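PDB 3B79: toxin secretion ATP-binding protein from Vibrio parahaemolyticus RIMD 2210633, which probably uses ATP to export substrates across the cell membrane as an ABC transporter, this chain being its N-terminal peptidase C39-like domain. Local coordinates for residues L68-I73 with C82-I87; E93-T98 with P105-L110; N58-E63 with G119-V124. One frame throughout, in Å; residues are numbered along the deposited sequence.

Overall arrangement
Along the chain, strand 53-59 and the turn after it supply the first half of contact 3 (58-63 with 119-124), whose partner arrives only near the C terminus. Everything in between lies within that long loop. First the chain folds back on itself in contact 1 (68-73 with 82-87), and once this is closed it does so again in contact 2 (93-98 with 105-110), so these two follow in series and neither crosses contact 3. All three belong to one antiparallel sheet. Contact 2 holds one outer strand, 106-109, and contact 3 the other, 53-59; contact 1 pairs two inner strands, which join the rest through Asn85 and Ser86 to Glu95 and through Ile73 to Phe122.

Contact 1: L68-I73 with C82-I87; sequences LILPAI and CVLNSI
Ala72 and Leu84 grip each other through both of their peptide groups. Ala72 N donates to Leu84 O at 3.1 Å and Leu84 N to Ala72 O at 2.8 Å, with the angles at the hydrogens near 160°. Round this pair the packing is tight. Pro71 CA sits 3.2 Å from Leu84 O in a CA-H...O contact, and its ring carbon CB meets Val83 CG1 at 3.5 Å. Val83 reaches the ring because CG1 lies opposite the backbone N (chi1 -177°). Ile73 and Val83, on the same face of the sheet, form an apolar layer against Ser11 of helix 7-18, and Pro71 packs on its Tyr18. The small methyl of Ala72 shares the other face with Leu84. This is the start of a beta hairpin, strands 72-76 and 80-88, inside the domain's antiparallel sheet; the cis peptide before Pro71 bends the chain as it enters the first strand. Toward Leu70 and Ser86 the contact is partly open to solvent, and backbone bonds across it give way to side-chain packing. Here the contact is made by the branched end of Leu70: CD2 lies 3.9 Å from Leu84 CD2, the two side chains crossing at a slant, and CD1 rests 3.5 Å from Asn85 O and 3.7 Å from Ser86 CA. Asn85 and Ser86 form a classic beta bulge facing Glu95; Asn85 leaves its backbone pointing away from 68-73 at CB, and its ND2 hydrogen-bonds Thr97 OG1. Ser86, small and polar, suits the partly exposed margin, touching Leu70 mainly through its backbone.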
loop_
_atom_site.group_PDB
_atom_site.type_symbol
_atom_site.label_atom_id
_atom_site.label_comp_id
_atom_site.label_asym_id
_atom_site.label_seq_id
_atom_site.Cartn_x
_atom_site.Cartn_y
_atom_site.Cartn_z
ATOM N N LEU A 68 -7.837 -5.624 -11.645
ATOM C CA LEU A 68 -7.009 -5.060 -12.698
ATOM C C LEU A 68 -6.061 -3.987 -12.202
ATOM O O LEU A 68 -4.987 -3.799 -12.807
ATOM C CB LEU A 68 -7.869 -4.455 -13.837
ATOM C CG LEU A 68 -8.528 -5.513 -14.724
ATOM C CD1 LEU A 68 -9.607 -5.006 -15.602
ATOM C CD2 LEU A 68 -7.438 -6.012 -15.644
ATOM N N ILE A 69 -6.404 -3.287 -11.095
ATOM C CA ILE A 69 -5.516 -2.186 -10.687
ATOM C C ILE A 69 -4.471 -2.623 -9.678
ATOM O O ILE A 69 -3.589 -1.816 -9.322
ATOM C CB ILE A 69 -6.312 -0.990 -10.061
ATOM C CG1 ILE A 69 -6.912 -1.301 -8.677
ATOM C CG2 ILE A 69 -7.301 -0.440 -11.064
ATOM C CD1 ILE A 69 -7.195 -0.041 -7.872
ATOM N N LEU A 70 -4.525 -3.880 -9.254
ATOM C CA LEU A 70 -3.649 -4.303 -8.164
ATOM C C LEU A 70 -2.214 -4.457 -8.684
ATOM O O LEU A 70 -2.019 -4.766 -9.856
ATOM C CB LEU A 70 -4.216 -5.588 -7.589
ATOM C CG LEU A 70 -5.624 -5.433 -6.991
ATOM C CD1 LEU A 70 -6.083 -6.813 -6.410
ATOM C CD2 LEU A 70 -5.753 -4.343 -5.949
ATOM N N PRO A 71 -1.198 -4.283 -7.830
ATOM C CA PRO A 71 -1.322 -4.034 -6.371
ATOM C C PRO A 71 -1.750 -2.591 -6.038
ATOM O O PRO A 71 -1.323 -1.618 -6.689
ATOM C CB PRO A 71 0.116 -4.270 -5.861
ATOM C CG PRO A 71 0.991 -3.950 -7.051
ATOM C CD PRO A 71 0.199 -4.500 -8.278
ATOM N N ALA A 72 -2.590 -2.485 -5.013
ATOM C CA ALA A 72 -3.059 -1.178 -4.494
ATOM C C ALA A 72 -2.603 -1.033 -3.060
ATOM O O ALA A 72 -2.219 -2.026 -2.412
ATOM C CB ALA A 72 -4.557 -1.097 -4.567
ATOM N N ILE A 73 -2.571 0.195 -2.552
ATOM C CA ILE A 73 -2.212 0.375 -1.157
ATOM C C ILE A 73 -3.467 0.704 -0.352
ATOM O O ILE A 73 -4.131 1.708 -0.654
ATOM C CB ILE A 73 -1.145 1.472 -0.996
ATOM C CG1 ILE A 73 0.131 1.104 -1.767
ATOM C CG2 ILE A 73 -0.908 1.747 0.496
ATOM C CD1 ILE A 73 1.236 2.169 -1.752
ATOM N N CYS A 82 -1.543 -1.604 4.094
ATOM C CA CYS A 82 -0.953 -2.789 3.487
ATOM C C CYS A 82 -1.077 -2.707 1.976
ATOM O O CYS A 82 -1.792 -1.849 1.440
ATOM C CB CYS A 82 -1.566 -4.106 3.994
ATOM S SG CYS A 82 -3.305 -4.359 3.517
ATOM N N VAL A 83 -0.349 -3.579 1.287
ATOM C CA VAL A 83 -0.577 -3.761 -0.131
ATOM C C VAL A 83 -1.688 -4.801 -0.284
ATOM O O VAL A 83 -1.661 -5.837 0.397
ATOM C CB VAL A 83 0.680 -4.278 -0.865
ATOM C CG1 VAL A 83 0.456 -4.402 -2.358
ATOM C CG2 VAL A 83 1.844 -3.316 -0.586
ATOM N N LEU A 84 -2.629 -4.556 -1.198
ATOM C CA LEU A 84 -3.569 -5.579 -1.632
ATOM C C LEU A 84 -3.037 -6.128 -2.946
ATOM O O LEU A 84 -2.960 -5.408 -3.963
ATOM C CB LEU A 84 -4.976 -4.974 -1.867
ATOM C CG LEU A 84 -6.007 -6.005 -2.330
ATOM C CD1 LEU A 84 -6.191 -7.157 -1.309
ATOM C CD2 LEU A 84 -7.387 -5.301 -2.574
ATOM N N ASN A 85 -2.695 -7.420 -2.926
ATOM C CA ASN A 85 -2.148 -8.071 -4.118
ATOM C C ASN A 85 -3.227 -8.787 -4.931
ATOM O O ASN A 85 -3.186 -8.764 -6.169
ATOM C CB ASN A 85 -1.091 -9.098 -3.686
ATOM C CG ASN A 85 0.070 -8.456 -2.892
ATOM O OD1 ASN A 85 1.081 -8.023 -3.470
ATOM N ND2 ASN A 85 -0.034 -8.439 -1.620
ATOM N N SER A 86 -4.209 -9.395 -4.258
ATOM C CA SER A 86 -5.324 -10.090 -4.925
ATOM C C SER A 86 -6.405 -10.419 -3.911
ATOM O O SER A 86 -6.140 -10.417 -2.713
ATOM C CB SER A 86 -4.862 -11.372 -5.637
ATOM O OG SER A 86 -4.437 -12.359 -4.723
ATOM N N ILE A 87 -7.614 -10.708 -4.397
ATOM C CA ILE A 87 -8.710 -11.233 -3.565
ATOM C C ILE A 87 -9.360 -12.399 -4.259
ATOM O O ILE A 87 -9.639 -12.315 -5.463
ATOM C CB ILE A 87 -9.831 -10.208 -3.165
ATOM C CG1 ILE A 87 -9.287 -9.104 -2.273
ATOM C CG2 ILE A 87 -11.038 -10.912 -2.487
ATOM C CD1 ILE A 87 -10.316 -7.998 -1.929
#

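Contact 2: E93-T98 with P105-L110; sequences EAEVTT and PISIPL
Ala94 with Ile108 and Val96 with Ile106 are the two hydrogen-bonded pairs of an antiparallel beta hairpin, whose strands 93-97 and 106-109 run at 141° to each other. Four backbone bonds join these pairs, among them Ala94 N to Ile108 O at 2.8 Å and Val96 N to Ile106 O at 2.9 Å. Between them lies the non-hydrogen-bonded pair Glu95 and Ser107, and Glu93 faces Pro109 in the same manner at the far end. Proline fits that place: in such a pair the backbone nitrogen turns away from the partner strand, and Pro109 also occupies the N-cap position of helix 110-116. The face that carries Glu95 and Ser107 is open enough to solvent for polar residues to suit it. Ser107 OG donates to Glu95 OE2 at 2.7 Å, meeting the syn side slightly out of the carboxylate plane, but each residue has two modelled conformers, so the bond holds for this pair of them and is doubtful as a permanent link. Chi1 (-157°) sets Glu95 CG opposite the backbone N, 3.8 Å from Pro105 CB, and the bend at chi2 then turns the carboxylate toward Ser107. Thr97 lies alongside Pro105, with OG1 3.5 Å from Pro105 CG, while the same oxygen accepts a hydrogen bond from Asn85 ND2. On the other face the residues are apolar. Ala94, Val96 and Ile108 all touch Leu113 of helix 110-116. Beta-branched Val96 and Ile108 cross at about a right angle: Val96 CG2 comes within 3.8 Å of Ile108 CD1.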
loop_
_atom_site.group_PDB
_atom_site.type_symbol
_atom_site.label_atom_id
_atom_site.label_comp_id
_atom_site.label_asym_id
_atom_site.label_seq_id
_atom_site.Cartn_x
_atom_site.Cartn_y
_atom_site.Cartn_z
ATOM N N GLU A 93 -10.371 -15.237 0.634
ATOM C CA GLU A 93 -9.015 -14.999 1.083
ATOM C C GLU A 93 -8.498 -13.792 0.325
ATOM O O GLU A 93 -8.826 -13.606 -0.850
ATOM C CB GLU A 93 -8.144 -16.212 0.749
ATOM C CG GLU A 93 -8.433 -17.431 1.653
ATOM C CD GLU A 93 -7.902 -17.248 3.086
ATOM O OE1 GLU A 93 -6.695 -16.925 3.278
ATOM O OE2 GLU A 93 -8.679 -17.500 4.019
ATOM N N ALA A 94 -7.702 -12.972 0.984
ATOM C CA ALA A 94 -7.007 -11.875 0.322
ATOM C C ALA A 94 -5.528 -12.127 0.420
ATOM O O ALA A 94 -5.052 -12.641 1.446
ATOM C CB ALA A 94 -7.356 -10.506 0.992
ATOM N N GLU A 95 -4.800 -11.766 -0.620
ATOM C CA GLU A 95 -3.361 -11.776 -0.555
ATOM C C GLU A 95 -2.911 -10.340 -0.344
ATOM O O GLU A 95 -3.317 -9.440 -1.106
ATOM C CB GLU A 95 -2.742 -12.347 -1.824
ATOM C CG GLU A 95 -1.344 -12.893 -1.664
ATOM C CD GLU A 95 -1.303 -14.289 -1.058
ATOM O OE1 GLU A 95 -0.204 -14.719 -0.671
ATOM O OE2 GLU A 95 -2.352 -14.926 -0.900
ATOM N N VAL A 96 -2.167 -10.140 0.738
ATOM C CA VAL A 96 -1.726 -8.812 1.152
ATOM C C VAL A 96 -0.244 -8.814 1.485
ATOM O O VAL A 96 0.325 -9.876 1.806
ATOM C CB VAL A 96 -2.516 -8.287 2.397
ATOM C CG1 VAL A 96 -3.972 -8.066 2.028
ATOM C CG2 VAL A 96 -2.369 -9.266 3.564
ATOM N N THR A 97 0.405 -7.652 1.440
ATOM C CA THR A 97 1.783 -7.551 1.887
ATOM C C THR A 97 1.755 -6.557 3.020
ATOM O O THR A 97 1.340 -5.403 2.839
ATOM C CB THR A 97 2.713 -7.120 0.749
ATOM O OG1 THR A 97 2.499 -7.972 -0.376
ATOM C CG2 THR A 97 4.177 -7.221 1.118
ATOM N N THR A 98 2.187 -6.997 4.201
ATOM C CA THR A 98 2.031 -6.190 5.408
ATOM C C THR A 98 3.381 -5.782 5.963
ATOM O O THR A 98 4.429 -6.290 5.556
ATOM C CB THR A 98 1.266 -6.959 6.491
ATOM O OG1 THR A 98 2.086 -8.052 6.959
ATOM C CG2 THR A 98 -0.062 -7.507 5.945
ATOM N N PRO A 105 4.115 -11.392 -0.055
ATOM C CA PRO A 105 2.646 -11.432 0.056
ATOM C C PRO A 105 2.221 -12.675 0.820
ATOM O O PRO A 105 2.815 -13.771 0.645
ATOM C CB PRO A 105 2.176 -11.460 -1.416
ATOM C CG PRO A 105 3.355 -10.890 -2.195
ATOM C CD PRO A 105 4.567 -11.466 -1.462
ATOM N N ILE A 106 1.179 -12.511 1.647
ATOM C CA ILE A 106 0.628 -13.603 2.432
ATOM C C ILE A 106 -0.888 -13.663 2.279
ATOM O O ILE A 106 -1.523 -12.676 1.956
ATOM C CB ILE A 106 1.013 -13.449 3.946
ATOM C CG1 ILE A 106 0.589 -12.048 4.449
ATOM C CG2 ILE A 106 2.511 -13.669 4.122
ATOM C CD1 ILE A 106 0.481 -11.921 5.953
ATOM N N SER A 107 -1.458 -14.820 2.575
ATOM C CA SER A 107 -2.885 -15.040 2.550
ATOM C C SER A 107 -3.476 -14.701 3.897
ATOM O O SER A 107 -2.920 -15.054 4.972
ATOM C CB SER A 107 -3.163 -16.513 2.243
ATOM O OG SER A 107 -2.606 -16.876 0.985
ATOM N N ILE A 108 -4.614 -14.016 3.857
ATOM C CA ILE A 108 -5.388 -13.816 5.071
ATOM C C ILE A 108 -6.869 -13.939 4.811
ATOM O O ILE A 108 -7.336 -13.745 3.678
ATOM C CB ILE A 108 -5.102 -12.441 5.703
ATOM C CG1 ILE A 108 -5.567 -11.329 4.799
ATOM C CG2 ILE A 108 -3.598 -12.312 6.076
ATOM C CD1 ILE A 108 -5.579 -9.966 5.497
ATOM N N PRO A 109 -7.662 -14.228 5.839
ATOM C CA PRO A 109 -9.113 -14.303 5.623
ATOM C C PRO A 109 -9.668 -12.945 5.173
ATOM O O PRO A 109 -9.330 -11.888 5.741
ATOM C CB PRO A 109 -9.652 -14.687 7.013
ATOM C CG PRO A 109 -8.501 -15.455 7.621
ATOM C CD PRO A 109 -7.275 -14.652 7.201
ATOM N N LEU A 110 -10.549 -12.953 4.178
ATOM C CA LEU A 110 -11.153 -11.741 3.693
ATOM C C LEU A 110 -11.844 -10.960 4.792
ATOM O O LEU A 110 -11.742 -9.705 4.814
ATOM C CB LEU A 110 -12.137 -12.117 2.592
ATOM C CG LEU A 110 -12.989 -10.974 2.029
ATOM C CD1 LEU A 110 -12.064 -9.963 1.391
ATOM C CD2 LEU A 110 -13.953 -11.601 1.028
#

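Contact 3: N58-E63 with G119-V124; sequences NRAELE and GRYFLV
The Tyr121 ring reaches between Asn58 and Ala60, whose CB atoms lie on opposite sides of its plane. Its CB leaves the strand on the face that Asn58 shares, and with chi1 at 74° CG stands between the backbone N and the carbonyl carbon, which tips the ring back over the neighbouring strand. CD2 is 3.5 Å from Asn58 O. CE2 fits between two carbons, Asn58 CB at 3.5 Å and Ala60 CB at 3.6 Å, while CE1, across the ring, packs on Ile69. CZ again meets Asn58 CB, at 3.6 Å, and at the tip OH lies beside that carbon and 3.4 Å from Asn58 OD1, the amide plane turned 57° from the ring. A flat residue with a polar end suits this partly exposed place. Beneath it the backbones pair as antiparallel strands, with Asn58 N giving a nearly straight bond to Tyr121 O at 2.8 Å and Tyr121 N returning one to Asn58 O. Farther on, Gly119 O accepts from Ala60 N; at this corner (phi 99°) a CB would jam against the preceding carbonyl O, hence the glycine. On the other face Arg59 and Arg120 run side by side, and a water joins them, accepting from Arg59 NE at 2.9 Å and Arg120 NH1 at 3.1 Å; Arg120 NE also has a long, weak ion pair with Glu57. Strand 53-59 is the sheet's outer strand here; 120-126 separates it from strand 72-76, to which Arg120 and Phe122 bond through their backbones, while Leu62 packs on helix 110-116.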
loop_
_atom_site.group_PDB
_atom_site.type_symbol
_atom_site.label_atom_id
_atom_site.label_comp_id
_atom_site.label_asym_id
_atom_site.label_seq_id
_atom_site.Cartn_x
_atom_site.Cartn_y
_atom_site.Cartn_z
ATOM N N ASN A 58 -8.334 7.225 -3.335
ATOM C CA ASN A 58 -9.742 7.078 -3.722
ATOM C C ASN A 58 -10.545 6.423 -2.630
ATOM O O ASN A 58 -9.966 5.751 -1.791
ATOM C CB ASN A 58 -9.900 6.219 -4.997
ATOM C CG ASN A 58 -9.331 6.828 -6.243
ATOM O OD1 ASN A 58 -8.661 6.135 -7.031
ATOM N ND2 ASN A 58 -9.647 8.036 -6.512
ATOM N N ARG A 59 -11.867 6.522 -2.660
ATOM C CA ARG A 59 -12.728 5.754 -1.777
ATOM C C ARG A 59 -13.399 4.656 -2.554
ATOM O O ARG A 59 -13.931 4.894 -3.657
ATOM C CB ARG A 59 -13.813 6.637 -1.193
ATOM C CG ARG A 59 -13.259 7.545 -0.088
ATOM C CD ARG A 59 -14.422 8.167 0.738
ATOM N NE ARG A 59 -13.958 8.850 1.985
ATOM C CZ ARG A 59 -13.552 10.113 2.030
ATOM N NH1 ARG A 59 -13.604 10.870 0.930
ATOM N NH2 ARG A 59 -13.181 10.647 3.191
ATOM N N ALA A 60 -13.404 3.446 -1.997
ATOM C CA ALA A 60 -14.211 2.337 -2.557
ATOM C C ALA A 60 -14.379 1.286 -1.487
ATOM O O ALA A 60 -13.458 1.068 -0.665
ATOM C CB ALA A 60 -13.502 1.671 -3.749
ATOM N N GLU A 61 -15.516 0.600 -1.479
ATOM C CA GLU A 61 -15.637 -0.574 -0.615
ATOM C C GLU A 61 -14.669 -1.645 -1.138
ATOM O O GLU A 61 -14.449 -1.755 -2.340
ATOM C CB GLU A 61 -17.075 -1.125 -0.618
ATOM C CG GLU A 61 -18.131 -0.160 -0.130
ATOM C CD GLU A 61 -19.564 -0.690 -0.196
ATOM O OE1 GLU A 61 -19.817 -1.803 -0.691
ATOM O OE2 GLU A 61 -20.461 0.051 0.267
ATOM N N LEU A 62 -14.141 -2.473 -0.237
ATOM C CA LEU A 62 -13.047 -3.422 -0.562
ATOM C C LEU A 62 -13.389 -4.291 -1.773
ATOM O O LEU A 62 -12.562 -4.509 -2.653
ATOM C CB LEU A 62 -12.756 -4.293 0.680
ATOM C CG LEU A 62 -11.561 -5.253 0.488
ATOM C CD1 LEU A 62 -10.260 -4.500 0.339
ATOM C CD2 LEU A 62 -11.512 -6.187 1.724
ATOM N N GLU A 63 -14.611 -4.816 -1.765
ATOM C CA GLU A 63 -15.024 -5.776 -2.803
ATOM C C GLU A 63 -15.389 -5.088 -4.121
ATOM O O GLU A 63 -15.696 -5.784 -5.110
ATOM C CB GLU A 63 -16.192 -6.618 -2.294
ATOM C CG GLU A 63 -15.684 -7.532 -1.118
ATOM C CD GLU A 63 -16.763 -8.410 -0.505
ATOM O OE1 GLU A 63 -17.850 -8.569 -1.100
ATOM O OE2 GLU A 63 -16.523 -8.962 0.587
ATOM N N GLY A 119 -11.949 2.017 3.860
ATOM C CA GLY A 119 -12.706 2.534 2.724
ATOM C C GLY A 119 -11.891 3.415 1.799
ATOM O O GLY A 119 -12.410 3.886 0.782
ATOM N N ARG A 120 -10.637 3.698 2.165
ATOM C CA ARG A 120 -9.754 4.547 1.357
ATOM C C ARG A 120 -8.558 3.733 0.878
ATOM O O ARG A 120 -7.978 2.951 1.655
ATOM C CB ARG A 120 -9.262 5.731 2.186
ATOM C CG ARG A 120 -10.402 6.640 2.638
ATOM C CD ARG A 120 -9.913 7.829 3.487
ATOM N NE ARG A 120 -9.245 7.485 4.749
ATOM C CZ ARG A 120 -9.776 7.056 5.892
ATOM N NH1 ARG A 120 -11.103 6.835 6.043
ATOM N NH2 ARG A 120 -8.913 6.860 6.909
ATOM N N TYR A 121 -8.167 3.915 -0.383
ATOM C CA TYR A 121 -7.001 3.200 -0.921
ATOM C C TYR A 121 -6.276 4.105 -1.907
ATOM O O TYR A 121 -6.832 5.122 -2.335
ATOM C CB TYR A 121 -7.451 1.876 -1.613
ATOM C CG TYR A 121 -8.132 2.134 -2.947
ATOM C CD1 TYR A 121 -7.410 2.028 -4.128
ATOM C CD2 TYR A 121 -9.504 2.486 -3.013
ATOM C CE1 TYR A 121 -8.038 2.331 -5.346
ATOM C CE2 TYR A 121 -10.111 2.770 -4.224
ATOM C CZ TYR A 121 -9.368 2.683 -5.355
ATOM O OH TYR A 121 -9.968 2.990 -6.559
ATOM N N PHE A 122 -5.042 3.736 -2.265
ATOM C CA PHE A 122 -4.296 4.407 -3.332
ATOM C C PHE A 122 -4.184 3.520 -4.527
ATOM O O PHE A 122 -3.746 2.348 -4.438
ATOM C CB PHE A 122 -2.894 4.820 -2.897
ATOM C CG PHE A 122 -2.910 5.948 -1.907
ATOM C CD1 PHE A 122 -2.647 7.248 -2.356
ATOM C CD2 PHE A 122 -3.136 5.739 -0.540
ATOM C CE1 PHE A 122 -2.655 8.308 -1.468
ATOM C CE2 PHE A 122 -3.129 6.835 0.347
ATOM C CZ PHE A 122 -2.899 8.097 -0.142
ATOM N N LEU A 123 -4.560 4.100 -5.669
ATOM C CA LEU A 123 -4.279 3.560 -6.997
ATOM C C LEU A 123 -2.869 3.954 -7.395
ATOM O O LEU A 123 -2.576 5.157 -7.432
ATOM C CB LEU A 123 -5.237 4.206 -8.016
ATOM C CG LEU A 123 -4.867 3.992 -9.495
ATOM C CD1 LEU A 123 -4.995 2.521 -9.915
ATOM C CD2 LEU A 123 -5.694 4.855 -10.436
ATOM N N VAL A 124 -2.009 2.978 -7.707
ATOM C CA VAL A 124 -0.600 3.270 -7.971
ATOM C C VAL A 124 -0.269 2.757 -9.357
ATOM O O VAL A 124 -0.622 1.600 -9.692
ATOM C CB VAL A 124 0.310 2.612 -6.915
ATOM C CG1 VAL A 124 1.754 3.062 -7.146
ATOM C CG2 VAL A 124 -0.086 2.972 -5.505
HETATM O O HOH W 1 -13.622 7.120 4.236
#